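Local coordinates for protein superoxide dismutase [Mn/Fe] (Aeropyrum pernix, PDB 3AK2) that catalyses the dismutation of superoxide to hydrogen peroxide and dioxygen at a manganese or iron centre, as a cambialistic superoxide dismutase, at residues I24-K29 / Y171-K176; I164-H169 / S181-W186. One frame throughout, in Å; residues are numbered along the deposited sequence.

Interaction 1: residues I24-K29 / Y171-K176; sequences IEEIMK and YYLQYK
Gln174 reaches across to Ile24, and its OE1 accepts a hydrogen bond from the backbone N of Ile24 at 2.9 Å. The bond is bent, 143° at the hydrogen, and the N-H comes in from above the amide's carbonyl plane. An extended chain, with CG trans to the main-chain nitrogen (chi1 -179°), carries the Gln174 amide out to the N-cap residue of helix 25-54. The two side chains run antiparallel alongside each other, with Ile24 CG2 3.6 Å from Gln174 CD. Ile27 supplies the buried part: its CD1 touches Gln174 CB at 3.8 Å, while its CG1 packs against Leu173 CB at 3.9 Å. The contact thus sets the first turn of the long N-terminal helix of the alpha-hairpin domain against the short helix 172-175 of the C-terminal domain, the two-domain architecture of iron/manganese superoxide dismutases. Glu26 lies square across the leucine, its CD 3.7 Å from Leu173 CD1. The carboxylate's polar partner is in the other chain of the dimer contact: Lys176 of the second subunit pairs with Glu26 OE1. Further out, Gln174 NE2 donates to the carbonyl of Pro21; with OE1 and NE2 both bonded, the rotation of the Gln174 amide is held.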
loop_
_atom_site.group_PDB
_atom_site.type_symbol
_atom_site.label_atom_id
_atom_site.label_comp_id
_atom_site.label_asym_id
_atom_site.label_seq_id
_atom_site.Cartn_x
_atom_site.Cartn_y
_atom_site.Cartn_z
ATOM N N ILE A 24 16.098 -18.794 -17.917
ATOM C CA ILE A 24 17.235 -18.561 -18.818
ATOM C C ILE A 24 18.369 -17.757 -18.184
ATOM O O ILE A 24 18.158 -16.972 -17.245
ATOM C CB ILE A 24 16.816 -17.902 -20.168
ATOM C CG1 ILE A 24 16.079 -16.576 -19.936
ATOM C CG2 ILE A 24 15.995 -18.877 -21.020
ATOM C CD1 ILE A 24 15.894 -15.737 -21.196
ATOM N N GLU A 25 19.571 -17.958 -18.719
ATOM C CA GLU A 25 20.782 -17.312 -18.227
ATOM C C GLU A 25 20.670 -15.791 -18.155
ATOM O O GLU A 25 21.111 -15.191 -17.174
ATOM C CB GLU A 25 21.984 -17.710 -19.094
ATOM C CG GLU A 25 23.319 -17.124 -18.647
ATOM C CD GLU A 25 24.475 -17.531 -19.545
ATOM O OE1 GLU A 25 24.313 -17.496 -20.782
ATOM O OE2 GLU A 25 25.550 -17.874 -19.008
ATOM N N GLU A 26 20.089 -15.168 -19.182
ATOM C CA GLU A 26 20.041 -13.705 -19.218
ATOM C C GLU A 26 19.242 -13.148 -18.047
ATOM O O GLU A 26 19.621 -12.130 -17.467
ATOM C CB GLU A 26 19.487 -13.167 -20.537
ATOM C CG GLU A 26 19.658 -11.651 -20.655
ATOM C CD GLU A 26 19.038 -11.051 -21.899
ATOM O OE1 GLU A 26 19.174 -9.820 -22.068
ATOM O OE2 GLU A 26 18.418 -11.787 -22.695
ATOM N N ILE A 27 18.144 -13.817 -17.709
ATOM C CA ILE A 27 17.350 -13.422 -16.546
ATOM C C ILE A 27 18.164 -13.556 -15.265
ATOM O O ILE A 27 18.255 -12.614 -14.488
ATOM C CB ILE A 27 16.041 -14.219 -16.422
ATOM C CG1 ILE A 27 15.068 -13.804 -17.529
ATOM C CG2 ILE A 27 15.409 -14.008 -15.035
ATOM C CD1 ILE A 27 13.816 -14.652 -17.609
ATOM N N MET A 28 18.775 -14.716 -15.056
ATOM C CA MET A 28 19.537 -14.936 -13.834
ATOM C C MET A 28 20.617 -13.874 -13.653
ATOM O O MET A 28 20.805 -13.357 -12.549
ATOM C CB MET A 28 20.155 -16.332 -13.814
ATOM C CG MET A 28 19.153 -17.482 -13.813
ATOM S SD MET A 28 17.974 -17.443 -12.449
ATOM C CE MET A 28 19.050 -17.576 -11.021
ATOM N N LYS A 29 21.309 -13.537 -14.741
ATOM C CA LYS A 29 22.387 -12.549 -14.695
ATOM C C LYS A 29 21.884 -11.141 -14.365
ATOM O O LYS A 29 22.395 -10.499 -13.447
ATOM C CB LYS A 29 23.189 -12.552 -16.002
ATOM C CG LYS A 29 24.443 -11.693 -15.957
ATOM C CD LYS A 29 25.340 -11.961 -17.156
ATOM C CE LYS A 29 26.669 -11.234 -17.024
ATOM N NZ LYS A 29 27.510 -11.802 -15.934
ATOM N N TYR A 171 10.738 -13.113 -14.962
ATOM C CA TYR A 171 10.273 -14.029 -16.000
ATOM C C TYR A 171 10.043 -13.436 -17.389
ATOM O O TYR A 171 9.970 -14.190 -18.362
ATOM C CB TYR A 171 8.999 -14.748 -15.541
ATOM C CG TYR A 171 7.830 -13.834 -15.234
ATOM C CD1 TYR A 171 6.983 -13.379 -16.248
ATOM C CD2 TYR A 171 7.566 -13.429 -13.924
ATOM C CE1 TYR A 171 5.907 -12.541 -15.965
ATOM C CE2 TYR A 171 6.489 -12.596 -13.633
ATOM C CZ TYR A 171 5.672 -12.152 -14.654
ATOM O OH TYR A 171 4.603 -11.340 -14.361
ATOM N N TYR A 172 9.922 -12.114 -17.492
ATOM C CA TYR A 172 9.412 -11.496 -18.726
ATOM C C TYR A 172 10.219 -11.796 -19.986
ATOM O O TYR A 172 9.641 -12.039 -21.046
ATOM C CB TYR A 172 9.211 -9.987 -18.579
ATOM C CG TYR A 172 8.005 -9.501 -19.346
ATOM C CD1 TYR A 172 6.751 -9.443 -18.740
ATOM C CD2 TYR A 172 8.106 -9.130 -20.689
ATOM C CE1 TYR A 172 5.632 -9.020 -19.444
ATOM C CE2 TYR A 172 6.991 -8.702 -21.399
ATOM C CZ TYR A 172 5.761 -8.647 -20.770
ATOM O OH TYR A 172 4.657 -8.222 -21.476
ATOM N N LEU A 173 11.543 -11.793 -19.883
ATOM C CA LEU A 173 12.376 -12.041 -21.063
ATOM C C LEU A 173 12.116 -13.402 -21.700
ATOM O O LEU A 173 12.248 -13.555 -22.919
ATOM C CB LEU A 173 13.859 -11.889 -20.729
ATOM C CG LEU A 173 14.398 -10.474 -20.510
ATOM C CD1 LEU A 173 15.860 -10.543 -20.113
ATOM C CD2 LEU A 173 14.228 -9.602 -21.748
ATOM N N GLN A 174 11.743 -14.376 -20.874
ATOM C CA GLN A 174 11.519 -15.747 -21.322
ATOM C C GLN A 174 10.039 -16.056 -21.541
ATOM O O GLN A 174 9.650 -16.588 -22.586
ATOM C CB GLN A 174 12.107 -16.718 -20.295
ATOM C CG GLN A 174 11.964 -18.193 -20.645
ATOM C CD GLN A 174 12.672 -19.089 -19.650
ATOM O OE1 GLN A 174 13.358 -18.611 -18.748
ATOM N NE2 GLN A 174 12.514 -20.398 -19.812
ATOM N N TYR A 175 9.219 -15.720 -20.550
ATOM C CA TYR A 175 7.814 -16.112 -20.526
ATOM C C TYR A 175 6.865 -14.995 -20.948
ATOM O O TYR A 175 5.656 -15.218 -21.064
ATOM C CB TYR A 175 7.439 -16.634 -19.133
ATOM C CG TYR A 175 8.154 -17.916 -18.762
ATOM C CD1 TYR A 175 7.663 -19.154 -19.174
ATOM C CD2 TYR A 175 9.331 -17.891 -18.011
ATOM C CE1 TYR A 175 8.319 -20.333 -18.846
ATOM C CE2 TYR A 175 9.992 -19.066 -17.674
ATOM C CZ TYR A 175 9.480 -20.281 -18.096
ATOM O OH TYR A 175 10.128 -21.448 -17.771
ATOM N N LYS A 176 7.418 -13.804 -21.183
ATOM C CA LYS A 176 6.635 -12.613 -21.527
ATOM C C LYS A 176 5.555 -12.398 -20.458
ATOM O O LYS A 176 5.850 -12.483 -19.263
ATOM C CB LYS A 176 6.062 -12.708 -22.959
ATOM C CG LYS A 176 7.066 -13.193 -24.021
ATOM C CD LYS A 176 8.218 -12.215 -24.218
ATOM C CE LYS A 176 9.372 -12.841 -24.994
ATOM N NZ LYS A 176 9.061 -13.024 -26.439
#

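Interaction 2: residues I164-H169 / S181-W186; sequences IDVWEH and SYVENW. With MN (manganese (II) ion), chain E.
One face of the Trp186 indole is covered by Ile164, whose CG1 sits 3.7 Å from the centroid of the five-membered ring and 7° off its normal, a CH-pi contact. With CG1 anti to the backbone N (chi1 -177°) and CD1 extended beyond it, the isoleucine slants over the indole face, and CD1 comes to 3.5 Å from Trp186 CD2. The Tyr182 ring is met at its edge, near its plane, by Asp165 O and Val166 CG1. Its OH donates to Asp165 O at 2.8 Å, in the carbonyl plane. Val183 CG2 is 3.9 Å from Ile164 CD1. With an alanine at Trp186, Ile164 would probably lose the ring face under its CG1 and CD1, opening a gap between it and helix 179-186. Asp165 binds manganese through OD2 at 2.0 Å; its OD1 takes the backbone N-H of Trp167 from above the carboxylate plane in an Asx turn, which, with the metal bond, probably helps to hold the carboxylate's rotation. His169 NE2, a water, His31 and His79 complete the site. Helix 179-186 thus backs the metal-binding end of strand 159-165, with helix 111-123 touching Ile164 and Val183, and Phe82 of helix 62-82 packing on Asp165, Tyr182 and Trp186.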
loop_
_atom_site.group_PDB
_atom_site.type_symbol
_atom_site.label_atom_id
_atom_site.label_comp_id
_atom_site.label_asym_id
_atom_site.label_seq_id
_atom_site.Cartn_x
_atom_site.Cartn_y
_atom_site.Cartn_z
ATOM N N ILE A 164 8.837 -17.553 -4.107
ATOM C CA ILE A 164 8.939 -17.413 -5.556
ATOM C C ILE A 164 8.762 -15.944 -5.921
ATOM O O ILE A 164 7.799 -15.298 -5.509
ATOM C CB ILE A 164 7.943 -18.315 -6.342
ATOM C CG1 ILE A 164 8.176 -18.163 -7.855
ATOM C CG2 ILE A 164 6.501 -18.006 -5.960
ATOM C CD1 ILE A 164 7.245 -18.982 -8.751
ATOM N N ASP A 165 9.709 -15.430 -6.690
ATOM C CA ASP A 165 9.673 -14.059 -7.167
ATOM C C ASP A 165 8.767 -13.995 -8.388
ATOM O O ASP A 165 9.029 -14.673 -9.391
ATOM C CB ASP A 165 11.090 -13.638 -7.544
ATOM C CG ASP A 165 11.224 -12.156 -7.819
ATOM O OD1 ASP A 165 10.221 -11.405 -7.768
ATOM O OD2 ASP A 165 12.366 -11.748 -8.079
ATOM N N VAL A 166 7.691 -13.213 -8.300
ATOM C CA VAL A 166 6.834 -12.965 -9.459
ATOM C C VAL A 166 6.834 -11.501 -9.903
ATOM O O VAL A 166 5.906 -11.045 -10.575
ATOM C CB VAL A 166 5.392 -13.521 -9.292
ATOM C CG1 VAL A 166 5.403 -15.048 -9.282
ATOM C CG2 VAL A 166 4.724 -12.974 -8.040
ATOM N N TRP A 167 7.886 -10.767 -9.544
ATOM C CA TRP A 167 8.149 -9.510 -10.233
ATOM C C TRP A 167 8.313 -9.833 -11.710
ATOM O O TRP A 167 8.791 -10.914 -12.062
ATOM C CB TRP A 167 9.423 -8.857 -9.724
ATOM C CG TRP A 167 9.276 -8.136 -8.420
ATOM C CD1 TRP A 167 8.902 -8.672 -7.217
ATOM C CD2 TRP A 167 9.529 -6.750 -8.184
ATOM N NE1 TRP A 167 8.898 -7.698 -6.250
ATOM C CE2 TRP A 167 9.288 -6.510 -6.812
ATOM C CE3 TRP A 167 9.936 -5.684 -8.997
ATOM C CZ2 TRP A 167 9.433 -5.243 -6.237
ATOM C CZ3 TRP A 167 10.084 -4.428 -8.427
ATOM C CH2 TRP A 167 9.834 -4.219 -7.058
ATOM N N GLU A 168 7.927 -8.903 -12.571
ATOM C CA GLU A 168 7.996 -9.154 -14.009
ATOM C C GLU A 168 9.425 -9.449 -14.468
ATOM O O GLU A 168 9.628 -10.303 -15.332
ATOM C CB GLU A 168 7.351 -8.006 -14.786
ATOM C CG GLU A 168 5.851 -7.900 -14.502
ATOM C CD GLU A 168 5.155 -6.778 -15.243
ATOM O OE1 GLU A 168 5.714 -5.665 -15.333
ATOM O OE2 GLU A 168 4.020 -7.014 -15.713
ATOM N N HIS A 169 10.410 -8.784 -13.866
ATOM C CA HIS A 169 11.810 -9.023 -14.223
ATOM C C HIS A 169 12.278 -10.458 -13.980
ATOM O O HIS A 169 13.308 -10.867 -14.514
ATOM C CB HIS A 169 12.765 -8.026 -13.546
ATOM C CG HIS A 169 12.853 -8.156 -12.051
ATOM N ND1 HIS A 169 12.479 -7.138 -11.201
ATOM C CD2 HIS A 169 13.305 -9.158 -11.256
ATOM C CE1 HIS A 169 12.681 -7.511 -9.949
ATOM N NE2 HIS A 169 13.179 -8.735 -9.953
ATOM N N SER A 181 2.863 -19.865 -16.766
ATOM C CA SER A 181 3.826 -20.841 -17.272
ATOM C C SER A 181 5.140 -20.774 -16.494
ATOM O O SER A 181 5.738 -21.804 -16.196
ATOM C CB SER A 181 4.077 -20.634 -18.764
ATOM O OG SER A 181 5.025 -21.564 -19.250
ATOM N N TYR A 182 5.574 -19.563 -16.149
ATOM C CA TYR A 182 6.763 -19.392 -15.318
ATOM C C TYR A 182 6.635 -20.112 -13.979
ATOM O O TYR A 182 7.534 -20.857 -13.587
ATOM C CB TYR A 182 7.066 -17.909 -15.103
ATOM C CG TYR A 182 7.974 -17.600 -13.931
ATOM C CD1 TYR A 182 9.311 -18.001 -13.926
ATOM C CD2 TYR A 182 7.498 -16.877 -12.839
ATOM C CE1 TYR A 182 10.147 -17.706 -12.852
ATOM C CE2 TYR A 182 8.325 -16.570 -11.760
ATOM C CZ TYR A 182 9.650 -16.982 -11.777
ATOM O OH TYR A 182 10.489 -16.685 -10.723
ATOM N N VAL A 183 5.515 -19.889 -13.290
ATOM C CA VAL A 183 5.279 -20.489 -11.976
ATOM C C VAL A 183 5.262 -22.015 -12.066
ATOM O O VAL A 183 5.859 -22.699 -11.232
ATOM C CB VAL A 183 3.968 -19.959 -11.343
ATOM C CG1 VAL A 183 3.606 -20.731 -10.075
ATOM C CG2 VAL A 183 4.080 -18.461 -11.054
ATOM N N GLU A 184 4.591 -22.540 -13.089
ATOM C CA GLU A 184 4.535 -23.984 -13.303
ATOM C C GLU A 184 5.929 -24.578 -13.519
ATOM O O GLU A 184 6.262 -25.629 -12.964
ATOM C CB GLU A 184 3.612 -24.323 -14.479
ATOM C CG GLU A 184 2.124 -24.098 -14.197
ATOM C CD GLU A 184 1.587 -24.970 -13.070
ATOM O OE1 GLU A 184 2.001 -26.146 -12.961
ATOM O OE2 GLU A 184 0.738 -24.480 -12.297
ATOM N N ASN A 185 6.740 -23.886 -14.311
ATOM C CA ASN A 185 8.100 -24.328 -14.603
ATOM C C ASN A 185 9.059 -24.211 -13.419
ATOM O O ASN A 185 9.973 -25.023 -13.269
ATOM C CB ASN A 185 8.652 -23.586 -15.818
ATOM C CG ASN A 185 8.268 -24.249 -17.121
ATOM O OD1 ASN A 185 8.838 -25.272 -17.495
ATOM N ND2 ASN A 185 7.301 -23.669 -17.822
ATOM N N TRP A 186 8.832 -23.211 -12.573
ATOM C CA TRP A 186 9.684 -22.954 -11.411
ATOM C C TRP A 186 9.775 -24.148 -10.455
ATOM O O TRP A 186 10.816 -24.374 -9.837
ATOM C CB TRP A 186 9.195 -21.693 -10.689
ATOM C CG TRP A 186 9.800 -21.428 -9.340
ATOM C CD1 TRP A 186 10.975 -20.782 -9.078
ATOM C CD2 TRP A 186 9.235 -21.773 -8.072
ATOM N NE1 TRP A 186 11.179 -20.712 -7.720
ATOM C CE2 TRP A 186 10.127 -21.312 -7.079
ATOM C CE3 TRP A 186 8.061 -22.428 -7.678
ATOM C CZ2 TRP A 186 9.880 -21.486 -5.713
ATOM C CZ3 TRP A 186 7.816 -22.600 -6.323
ATOM C CH2 TRP A 186 8.722 -22.127 -5.357
HETATM MN MN MN E . 13.432 -10.019 -8.167
HETATM O O HOH W 1 11.875 -9.069 -7.084
#

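From the N terminus, the chain enters helix 25-54 through residues 24-29, then runs through the rest of the alpha-hairpin domain, helices 98-108 and 111-123 and the three-stranded antiparallel sheet before residues 171-176 return to close interaction 1, a loop of 141 residues. Residues 164-169 run off the end of strand 159-165 just before that return, and 181-186 follow it, so interaction 2 closes a short loop of 11 residues that holds helix 172-175. The segments alternate and the two contacts cross. Interaction 1 ties the two domains together, whereas interaction 2 joins strand and helix within the C-terminal domain. Their centres lie about 10 Å apart, and Tyr171 packs directly on Tyr182. Both contacts also touch the second subunit.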